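Local atomic coordinates of LRA-12 (Uncultured bacterium, PDB entry 5AEB), a protein that is a class B3 metallo-beta-lactamase with two zinc ions in its active site, and probably hydrolyses beta-lactam antibiotics, carbapenems among them. Residues T145-G149 with D150-V154; L42-K46 with Q47-I51; K260-K263 with E264-K267. One frame throughout, in Å; residues are numbered along the deposited sequence.

Contact 1. Residues T145-G149 with D150-V154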
ATOM      1  N   THR A 145      -2.149  16.287  -2.347  1.00 25.92           N
ATOM      2  CA  THR A 145      -2.220  16.097  -0.906  1.00 26.09           C
ATOM      3  C   THR A 145      -3.625  15.645  -0.521  1.00 25.93           C
ATOM      4  O   THR A 145      -4.617  15.968  -1.190  1.00 26.25           O
ATOM      5  CB  THR A 145      -1.817  17.359  -0.134  1.00 27.47           C
ATOM      6  OG1 THR A 145      -2.865  18.323  -0.236  1.00 29.09           O
ATOM      7  CG2 THR A 145      -0.525  17.964  -0.689  1.00 28.03           C
ATOM      8  N   ILE A 146      -3.701  14.851   0.533  1.00 25.61           N
ATOM      9  CA  ILE A 146      -4.963  14.373   1.036  1.00 25.63           C
ATOM     10  C   ILE A 146      -4.979  14.804   2.491  1.00 26.55           C
ATOM     11  O   ILE A 146      -4.132  14.372   3.286  1.00 25.58           O
ATOM     12  CB  ILE A 146      -5.081  12.846   0.906  1.00 24.39           C
ATOM     13  CG1 ILE A 146      -4.914  12.403  -0.542  1.00 24.18           C
ATOM     14  CG2 ILE A 146      -6.414  12.368   1.469  1.00 24.68           C
ATOM     15  CD1 ILE A 146      -4.043  11.181  -0.692  1.00 23.06           C
ATOM     16  N   GLN A 147      -5.942  15.665   2.815  1.00 28.64           N
ATOM     17  CA  GLN A 147      -6.155  16.176   4.170  1.00 30.69           C
ATOM     18  C   GLN A 147      -7.396  15.608   4.843  1.00 30.06           C
ATOM     19  O   GLN A 147      -8.483  15.629   4.267  1.00 30.11           O
ATOM     20  CB  GLN A 147      -6.324  17.681   4.151  1.00 34.35           C
ATOM     21  CG  GLN A 147      -5.171  18.437   3.526  1.00 38.45           C
ATOM     22  CD  GLN A 147      -4.823  19.679   4.319  1.00 41.91           C
ATOM     23  OE1 GLN A 147      -4.460  20.710   3.753  1.00 46.96           O
ATOM     24  NE2 GLN A 147      -4.935  19.586   5.640  1.00 42.96           N
ATOM     25  N   LEU A 148      -7.224  15.123   6.073  1.00 29.31           N
ATOM     26  CA  LEU A 148      -8.331  14.743   6.916  1.00 28.65           C
ATOM     27  C   LEU A 148      -7.983  15.156   8.346  1.00 29.07           C
ATOM     28  O   LEU A 148      -6.957  14.716   8.903  1.00 28.24           O
ATOM     29  CB  LEU A 148      -8.587  13.232   6.834  1.00 27.51           C
ATOM     30  CG  LEU A 148      -9.894  12.790   7.509  1.00 27.68           C
ATOM     31  CD1 LEU A 148     -11.113  13.367   6.807  1.00 28.17           C
ATOM     32  CD2 LEU A 148      -9.976  11.282   7.581  1.00 27.24           C
ATOM     33  N   GLY A 149      -8.832  16.007   8.925  1.00 29.90           N
ATOM     34  CA  GLY A 149      -8.527  16.702  10.168  1.00 30.32           C
ATOM     35  C   GLY A 149      -7.195  17.424  10.080  1.00 30.23           C
ATOM     36  O   GLY A 149      -6.975  18.251   9.198  1.00 29.77           O
ATOM     37  N   ASP A 150      -6.296  17.099  10.993  1.00 30.41           N
ATOM     38  CA  ASP A 150      -5.006  17.758  11.008  1.00 31.22           C
ATOM     39  C   ASP A 150      -3.922  16.916  10.300  1.00 29.79           C
ATOM     40  O   ASP A 150      -2.752  17.272  10.318  1.00 29.93           O
ATOM     41  CB  ASP A 150      -4.599  18.090  12.460  1.00 33.77           C
ATOM     42  CG  ASP A 150      -5.610  18.996  13.172  1.00 35.96           C
ATOM     43  OD1 ASP A 150      -6.156  19.924  12.530  1.00 37.86           O
ATOM     44  OD2 ASP A 150      -5.860  18.785  14.385  1.00 37.52           O
ATOM     45  N   THR A 151      -4.316  15.793   9.702  1.00 28.48           N
ATOM     46  CA  THR A 151      -3.388  14.939   8.963  1.00 27.05           C
ATOM     47  C   THR A 151      -3.388  15.366   7.493  1.00 26.46           C
ATOM     48  O   THR A 151      -4.437  15.689   6.926  1.00 26.85           O
ATOM     49  CB  THR A 151      -3.770  13.447   9.161  1.00 26.75           C
ATOM     50  OG1 THR A 151      -3.651  13.120  10.549  1.00 27.07           O
ATOM     51  CG2 THR A 151      -2.887  12.495   8.356  1.00 25.67           C
ATOM     52  N   LYS A 152      -2.202  15.414   6.903  1.00 25.78           N
ATOM     53  CA  LYS A 152      -2.031  15.700   5.491  1.00 25.27           C
ATOM     54  C   LYS A 152      -1.095  14.657   4.877  1.00 24.17           C
ATOM     55  O   LYS A 152       0.049  14.520   5.313  1.00 23.93           O
ATOM     56  CB  LYS A 152      -1.439  17.092   5.341  1.00 26.61           C
ATOM     57  CG  LYS A 152      -1.299  17.625   3.932  1.00 27.30           C
ATOM     58  CD  LYS A 152      -0.966  19.110   3.995  1.00 29.11           C
ATOM     59  CE  LYS A 152      -0.925  19.750   2.613  1.00 30.17           C
ATOM     60  NZ  LYS A 152      -0.916  21.241   2.672  1.00 31.87           N
ATOM     61  N   LEU A 153      -1.592  13.894   3.899  1.00 23.18           N
ATOM     62  CA  LEU A 153      -0.776  12.933   3.154  1.00 22.16           C
ATOM     63  C   LEU A 153      -0.340  13.518   1.815  1.00 22.17           C
ATOM     64  O   LEU A 153      -1.108  14.214   1.158  1.00 22.68           O
ATOM     65  CB  LEU A 153      -1.543  11.641   2.905  1.00 21.97           C
ATOM     66  CG  LEU A 153      -1.427  10.576   4.016  1.00 21.86           C
ATOM     67  CD1 LEU A 153      -1.945  11.089   5.340  1.00 22.18           C
ATOM     68  CD2 LEU A 153      -2.191   9.329   3.631  1.00 21.69           C
ATOM     69  N   VAL A 154       0.897  13.264   1.432  1.00 21.24           N
ATOM     70  CA  VAL A 154       1.355  13.574   0.116  1.00 21.61           C
ATOM     71  C   VAL A 154       1.470  12.246  -0.663  1.00 21.21           C
ATOM     72  O   VAL A 154       2.235  11.338  -0.266  1.00 20.01           O
ATOM     73  CB  VAL A 154       2.727  14.277   0.125  1.00 22.09           C
ATOM     74  CG1 VAL A 154       3.157  14.586  -1.307  1.00 22.71           C
ATOM     75  CG2 VAL A 154       2.652  15.589   0.891  1.00 22.90           C
TER
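K152 reaches back across the hairpin between T145 and Q147 and touches both. Its CE lies 3.7 Å from T145 OG1, while nearer the backbone its CG passes 4.0 Å from Q147 CG, so the aliphatic part of the lysine slants over both neighbours. The side chain is fully extended, with CG opposite the backbone N (chi1 -175°), which carries the ammonium out past the strand; there K152 NZ stands 3.7 Å from Q147 OE1, near but not bonded. These three side chains share one face of the hairpin with V154. On the other face I146 and L153 meet through their CB atoms, 4.2 Å apart, and F168 and L81 pack against both.

Four backbone hydrogen bonds hold these side chains in register. I146 and L153 exchange a short pair, the one from L153 N to I146 O being 2.7 Å long and nearly straight at 172°. L148 and T151 exchange the second pair, 3.0 Å each way. The chain reverses through G149 and D150, with G149 at positive phi (53°), and T151 OG1, on the same face as I146 and L153, is hydrogen-bonded to N29 ND2. This is a beta hairpin with a two-residue loop, G149-D150, in a type II' turn, at the edge of the five-stranded sheet, one of the two sheets of the metallo-beta-lactamase alpha-beta/beta-alpha sandwich.

Contact 2. Residues L42-K46 with Q47-I51; sequences LITTK and QGNII
Strands 42-45 and 48-51 run antiparallel, 163° apart in direction, and a type I turn from T45 to G48 joins them. I43 and I50 form a hydrogen-bonded pair with matching 2.8 Å bonds, I43 N to I50 O and I50 N to I43 O. Nearer the turn the bonding is less regular, with G48 N 3.3 Å from T45 O.

The T45 side chain adds two more bonds at the turn. Its OG1 sits between the backbone N and the carbonyl carbon (chi1 83°), tucked over the turn, where it donates to G48 O at 2.7 Å and accepts from Q47 N at 2.8 Å. G48 O therefore takes two donors from one residue, T45 N and T45 OG1. Further along, L42 CD1 leans across the strand pair, 3.6 Å from N49 CB and 3.8 Å from I51 CG1. On the other face the CB atoms of I43 and I50 stand 4.1 Å apart; I43 touches T151 and L153 of strand 151-157, and I50 touches L148 as well as I79 and L81 of the neighbouring strand 77-81.

The chemistry divides along the hairpin. Away from the turn the contacts are aliphatic, L42 with I51 on one face and I43 with I50 on the other, whereas at the turn one threonine hydroxyl, giving one bond and receiving another, ties the first strand both to the bend and to the start of the second.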
ATOM      1  N   LEU A  42      -4.297   1.970   9.136  1.00 18.89           N
ATOM      2  CA  LEU A  42      -5.323   2.875   9.597  1.00 19.11           C
ATOM      3  C   LEU A  42      -4.638   4.130  10.134  1.00 19.23           C
ATOM      4  O   LEU A  42      -3.702   4.060  10.939  1.00 19.24           O
ATOM      5  CB  LEU A  42      -6.208   2.222  10.682  1.00 19.32           C
ATOM      6  CG  LEU A  42      -7.416   3.032  11.174  1.00 19.69           C
ATOM      7  CD1 LEU A  42      -8.518   3.041  10.117  1.00 19.83           C
ATOM      8  CD2 LEU A  42      -7.987   2.469  12.455  1.00 20.03           C
ATOM      9  N   ILE A  43      -5.102   5.275   9.655  1.00 19.44           N
ATOM     10  CA  ILE A  43      -4.638   6.579  10.099  1.00 19.91           C
ATOM     11  C   ILE A  43      -5.880   7.242  10.678  1.00 20.79           C
ATOM     12  O   ILE A  43      -6.882   7.441   9.972  1.00 20.82           O
ATOM     13  CB  ILE A  43      -4.044   7.419   8.930  1.00 19.88           C
ATOM     14  CG1 ILE A  43      -2.847   6.691   8.291  1.00 19.63           C
ATOM     15  CG2 ILE A  43      -3.596   8.796   9.413  1.00 20.32           C
ATOM     16  CD1 ILE A  43      -2.592   7.128   6.879  1.00 19.84           C
ATOM     17  N   THR A  44      -5.812   7.549  11.971  1.00 21.57           N
ATOM     18  CA  THR A  44      -6.951   8.033  12.734  1.00 22.84           C
ATOM     19  C   THR A  44      -6.788   9.530  12.980  1.00 23.86           C
ATOM     20  O   THR A  44      -5.722   9.966  13.424  1.00 24.34           O
ATOM     21  CB  THR A  44      -7.041   7.299  14.094  1.00 23.17           C
ATOM     22  OG1 THR A  44      -5.834   7.523  14.842  1.00 23.71           O
ATOM     23  CG2 THR A  44      -7.196   5.800  13.889  1.00 22.89           C
ATOM     24  N   THR A  45      -7.821  10.318  12.676  1.00 24.53           N
ATOM     25  CA  THR A  45      -7.775  11.775  12.869  1.00 25.57           C
ATOM     26  C   THR A  45      -9.014  12.201  13.610  1.00 26.79           C
ATOM     27  O   THR A  45      -9.946  11.401  13.783  1.00 26.59           O
ATOM     28  CB  THR A  45      -7.782  12.557  11.524  1.00 25.76           C
ATOM     29  OG1 THR A  45      -9.135  12.697  11.051  1.00 25.73           O
ATOM     30  CG2 THR A  45      -6.928  11.846  10.454  1.00 25.17           C
ATOM     31  N   LYS A  46      -9.047  13.481  13.991  1.00 28.48           N
ATOM     32  CA  LYS A  46     -10.242  14.103  14.575  1.00 30.16           C
ATOM     33  C   LYS A  46     -11.474  14.115  13.650  1.00 30.57           C
ATOM     34  O   LYS A  46     -12.586  14.227  14.129  1.00 31.18           O
ATOM     35  CB  LYS A  46      -9.947  15.522  15.112  1.00 31.65           C
ATOM     36  CG  LYS A  46      -9.779  16.592  14.037  1.00 33.26           C
ATOM     37  CD  LYS A  46     -10.039  17.993  14.574  1.00 35.13           C
ATOM     38  CE  LYS A  46      -9.274  19.035  13.770  1.00 36.88           C
ATOM     39  NZ  LYS A  46      -9.734  19.154  12.346  1.00 37.47           N
ATOM     40  N   GLN A  47     -11.280  13.991  12.338  1.00 30.52           N
ATOM     41  CA  GLN A  47     -12.411  13.982  11.388  1.00 31.06           C
ATOM     42  C   GLN A  47     -12.730  12.622  10.776  1.00 29.37           C
ATOM     43  O   GLN A  47     -13.436  12.552   9.762  1.00 29.27           O
ATOM     44  CB  GLN A  47     -12.167  14.985  10.275  1.00 33.07           C
ATOM     45  CG  GLN A  47     -12.464  16.392  10.724  1.00 36.42           C
ATOM     46  CD  GLN A  47     -11.822  17.391   9.824  1.00 38.76           C
ATOM     47  OE1 GLN A  47     -11.603  17.134   8.606  1.00 41.22           O
ATOM     48  NE2 GLN A  47     -11.490  18.546  10.396  1.00 39.96           N
ATOM     49  N   GLY A  48     -12.231  11.560  11.414  1.00 27.30           N
ATOM     50  CA  GLY A  48     -12.459  10.202  10.968  1.00 25.60           C
ATOM     51  C   GLY A  48     -11.164   9.592  10.471  1.00 24.38           C
ATOM     52  O   GLY A  48     -10.086  10.161  10.671  1.00 24.40           O
ATOM     53  N   ASN A  49     -11.260   8.435   9.818  1.00 23.02           N
ATOM     54  CA  ASN A  49     -10.073   7.629   9.527  1.00 22.08           C
ATOM     55  C   ASN A  49      -9.810   7.353   8.048  1.00 20.88           C
ATOM     56  O   ASN A  49     -10.699   7.418   7.233  1.00 20.68           O
ATOM     57  CB  ASN A  49     -10.104   6.301  10.305  1.00 22.01           C
ATOM     58  CG  ASN A  49     -10.521   6.480  11.752  1.00 22.94           C
ATOM     59  OD1 ASN A  49     -10.099   7.435  12.404  1.00 23.41           O
ATOM     60  ND2 ASN A  49     -11.359   5.562  12.264  1.00 23.22           N
ATOM     61  N   ILE A  50      -8.557   7.029   7.757  1.00 20.43           N
ATOM     62  CA  ILE A  50      -8.100   6.632   6.464  1.00 19.94           C
ATOM     63  C   ILE A  50      -7.646   5.188   6.564  1.00 19.79           C
ATOM     64  O   ILE A  50      -6.918   4.826   7.519  1.00 19.94           O
ATOM     65  CB  ILE A  50      -6.919   7.500   6.025  1.00 19.77           C
ATOM     66  CG1 ILE A  50      -7.245   8.991   6.280  1.00 20.08           C
ATOM     67  CG2 ILE A  50      -6.544   7.198   4.572  1.00 19.32           C
ATOM     68  CD1 ILE A  50      -6.281   9.962   5.637  1.00 19.96           C
ATOM     69  N   ILE A  51      -8.067   4.368   5.597  1.00 19.56           N
ATOM     70  CA  ILE A  51      -7.577   2.997   5.449  1.00 19.44           C
ATOM     71  C   ILE A  51      -6.733   2.963   4.194  1.00 19.08           C
ATOM     72  O   ILE A  51      -7.177   3.471   3.153  1.00 18.93           O
ATOM     73  CB  ILE A  51      -8.712   1.952   5.331  1.00 19.59           C
ATOM     74  CG1 ILE A  51      -9.571   1.943   6.600  1.00 20.02           C
ATOM     75  CG2 ILE A  51      -8.130   0.556   5.028  1.00 19.51           C
ATOM     76  CD1 ILE A  51     -10.905   1.190   6.468  1.00 20.26           C
TER

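Contact 3. Residues K260-K263 with E264-K267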
ATOM      1  N   LYS A 260      18.897  -3.898  -3.893  1.00 28.69           N
ATOM      2  CA  LYS A 260      18.406  -5.160  -4.459  1.00 29.54           C
ATOM      3  C   LYS A 260      17.427  -4.936  -5.616  1.00 28.56           C
ATOM      4  O   LYS A 260      17.542  -5.552  -6.668  1.00 29.40           O
ATOM      5  CB  LYS A 260      17.744  -5.988  -3.388  1.00 30.82           C
ATOM      6  CG  LYS A 260      18.748  -6.771  -2.555  1.00 34.55           C
ATOM      7  CD  LYS A 260      18.347  -6.877  -1.087  1.00 36.55           C
ATOM      8  CE  LYS A 260      17.112  -7.764  -0.887  1.00 39.27           C
ATOM      9  NZ  LYS A 260      16.284  -7.362   0.288  1.00 39.85           N
ATOM     10  N   LEU A 261      16.495  -4.009  -5.443  1.00 26.60           N
ATOM     11  CA  LEU A 261      15.520  -3.783  -6.477  1.00 26.35           C
ATOM     12  C   LEU A 261      16.148  -3.081  -7.699  1.00 26.84           C
ATOM     13  O   LEU A 261      15.699  -3.272  -8.827  1.00 27.05           O
ATOM     14  CB  LEU A 261      14.309  -3.034  -5.921  1.00 25.01           C
ATOM     15  CG  LEU A 261      13.537  -3.722  -4.782  1.00 24.94           C
ATOM     16  CD1 LEU A 261      12.532  -2.738  -4.241  1.00 24.48           C
ATOM     17  CD2 LEU A 261      12.854  -5.027  -5.194  1.00 25.72           C
ATOM     18  N   GLN A 262      17.180  -2.285  -7.456  1.00 27.72           N
ATOM     19  CA  GLN A 262      17.972  -1.653  -8.514  1.00 30.27           C
ATOM     20  C   GLN A 262      18.676  -2.710  -9.394  1.00 32.05           C
ATOM     21  O   GLN A 262      18.568  -2.656 -10.620  1.00 32.47           O
ATOM     22  CB  GLN A 262      18.975  -0.678  -7.903  1.00 31.38           C
ATOM     23  CG  GLN A 262      20.075  -0.188  -8.835  1.00 34.38           C
ATOM     24  CD  GLN A 262      19.545   0.765  -9.890  1.00 35.75           C
ATOM     25  OE1 GLN A 262      18.694   1.614  -9.611  1.00 35.49           O
ATOM     26  NE2 GLN A 262      20.028   0.610 -11.116  1.00 37.77           N
ATOM     27  N   LYS A 263      19.367  -3.669  -8.758  1.00 33.72           N
ATOM     28  CA  LYS A 263      20.006  -4.799  -9.459  1.00 35.74           C
ATOM     29  C   LYS A 263      18.986  -5.608 -10.272  1.00 36.00           C
ATOM     30  O   LYS A 263      19.287  -6.092 -11.374  1.00 36.60           O
ATOM     31  CB  LYS A 263      20.717  -5.726  -8.475  1.00 37.31           C
ATOM     32  CG  LYS A 263      21.791  -5.052  -7.617  1.00 39.57           C
ATOM     33  CD  LYS A 263      22.699  -4.153  -8.455  1.00 42.27           C
ATOM     34  CE  LYS A 263      23.264  -2.991  -7.660  1.00 43.32           C
ATOM     35  NZ  LYS A 263      24.140  -3.462  -6.551  1.00 45.90           N
ATOM     36  N   GLU A 264      17.789  -5.767  -9.699  1.00 34.90           N
ATOM     37  CA  GLU A 264      16.698  -6.455 -10.337  1.00 34.77           C
ATOM     38  C   GLU A 264      16.271  -5.707 -11.608  1.00 34.08           C
ATOM     39  O   GLU A 264      16.104  -6.317 -12.667  1.00 34.58           O
ATOM     40  CB  GLU A 264      15.540  -6.594  -9.359  1.00 36.24           C
ATOM     41  CG  GLU A 264      14.426  -7.492  -9.839  1.00 39.55           C
ATOM     42  CD  GLU A 264      14.891  -8.909 -10.023  1.00 43.27           C
ATOM     43  OE1 GLU A 264      15.658  -9.173 -10.965  1.00 45.72           O
ATOM     44  OE2 GLU A 264      14.495  -9.767  -9.218  1.00 47.73           O
ATOM     45  N   TYR A 265      16.096  -4.391 -11.491  1.00 32.67           N
ATOM     46  CA  TYR A 265      15.792  -3.519 -12.613  1.00 32.38           C
ATOM     47  C   TYR A 265      16.815  -3.666 -13.755  1.00 34.58           C
ATOM     48  O   TYR A 265      16.427  -3.723 -14.920  1.00 34.92           O
ATOM     49  CB  TYR A 265      15.708  -2.068 -12.134  1.00 31.74           C
ATOM     50  CG  TYR A 265      15.871  -1.006 -13.206  1.00 33.14           C
ATOM     51  CD1 TYR A 265      14.849  -0.733 -14.100  1.00 33.56           C
ATOM     52  CD2 TYR A 265      17.049  -0.273 -13.318  1.00 34.96           C
ATOM     53  CE1 TYR A 265      14.985   0.239 -15.067  1.00 35.78           C
ATOM     54  CE2 TYR A 265      17.192   0.703 -14.289  1.00 37.14           C
ATOM     55  CZ  TYR A 265      16.154   0.942 -15.160  1.00 37.70           C
ATOM     56  OH  TYR A 265      16.279   1.905 -16.123  1.00 40.66           O
ATOM     57  N   GLU A 266      18.097  -3.741 -13.405  1.00 35.88           N
ATOM     58  CA  GLU A 266      19.194  -3.924 -14.367  1.00 39.46           C
ATOM     59  C   GLU A 266      19.133  -5.237 -15.149  1.00 39.77           C
ATOM     60  O   GLU A 266      19.388  -5.257 -16.352  1.00 42.03           O
ATOM     61  CB  GLU A 266      20.560  -3.786 -13.673  1.00 41.58           C
ATOM     62  CG  GLU A 266      20.984  -2.346 -13.423  1.00 44.11           C
ATOM     63  CD  GLU A 266      22.118  -2.214 -12.416  1.00 47.19           C
ATOM     64  OE1 GLU A 266      23.026  -3.079 -12.389  1.00 50.14           O
ATOM     65  OE2 GLU A 266      22.118  -1.227 -11.648  1.00 48.09           O
ATOM     66  N   LYS A 267      18.815  -6.328 -14.470  1.00 38.91           N
ATOM     67  CA  LYS A 267      18.582  -7.604 -15.126  1.00 40.92           C
ATOM     68  C   LYS A 267      17.357  -7.553 -16.059  1.00 40.87           C
ATOM     69  O   LYS A 267      17.318  -8.249 -17.081  1.00 41.40           O
ATOM     70  CB  LYS A 267      18.361  -8.686 -14.068  1.00 41.28           C
ATOM     71  CG  LYS A 267      19.622  -9.122 -13.326  1.00 43.66           C
ATOM     72  CD  LYS A 267      19.285 -10.085 -12.196  1.00 43.82           C
ATOM     73  CE  LYS A 267      20.507 -10.885 -11.750  1.00 46.97           C
ATOM     74  NZ  LYS A 267      21.573 -10.020 -11.170  1.00 47.27           N
TER
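Q262 and E266 meet one helical turn apart, and their side chains are joined by a nearly straight hydrogen bond, 2.8 Å from Q262 NE2 to E266 OE2 with an angle of 174° at the hydrogen. The carboxylate receives it on the anti lone pair of OE2, and the oxygen lies practically in the amide plane of the glutamine, although the two flat groups are turned 54° against each other. Q262 gets there by folding: CG stands opposite the backbone N (chi1 166°), and a bend at chi2 brings the amide forward, toward E266 and the C-terminal end. The same amide nitrogen passes the edge of the Y265 ring, 3.8 Å from CD2, and Q262 O lies in the ring plane at that edge.

Beneath these side chains runs the regular i to i+4 ladder of an alpha helix, the C-terminal end of helix 251-267. E264 N, Y265 N, E266 N and K267 N bond to the carbonyls of K260, L261, Q262 and K263, with Y265 N to L261 O at 2.9 Å. The packed side faces the protein: Y265 lies on Y208, A209 and L212 of helix 204-216, and L261 on the loop of M186, P187 and T188.

The lysine side is looser. K263 and E266 run alongside each other, pointing the same way, but K263 CD comes no closer than 4.1 Å to E266 OE1, and the K263 ammonium turns instead to a salt bridge with D259. K267 rests its CG 3.6 Å from K263 O, its aliphatic chain lying along the exposed surface.

Contacts 1 and 2 are neighbouring hairpins, one from each sheet, with centres 10 Å apart, and they touch at their turns. A weak, probable hydrogen bond runs from G149 N to Q47 OE1 (3.0 Å), and L148 CD2 packs 3.3 Å from G48 O, so the two reversals meet where the sheets face each other. Contact 3 lies 33 Å from contact 1 and, across the chain's centre, 36 Å from contact 2, centre to centre. Contacts 2 and 3 each come within about 10 Å of a zinc ligand, I51 to H89 (about 10 Å) and L261 to H161 (about 8 Å) between side chains, and L261 is about 11 Å from a zinc ion.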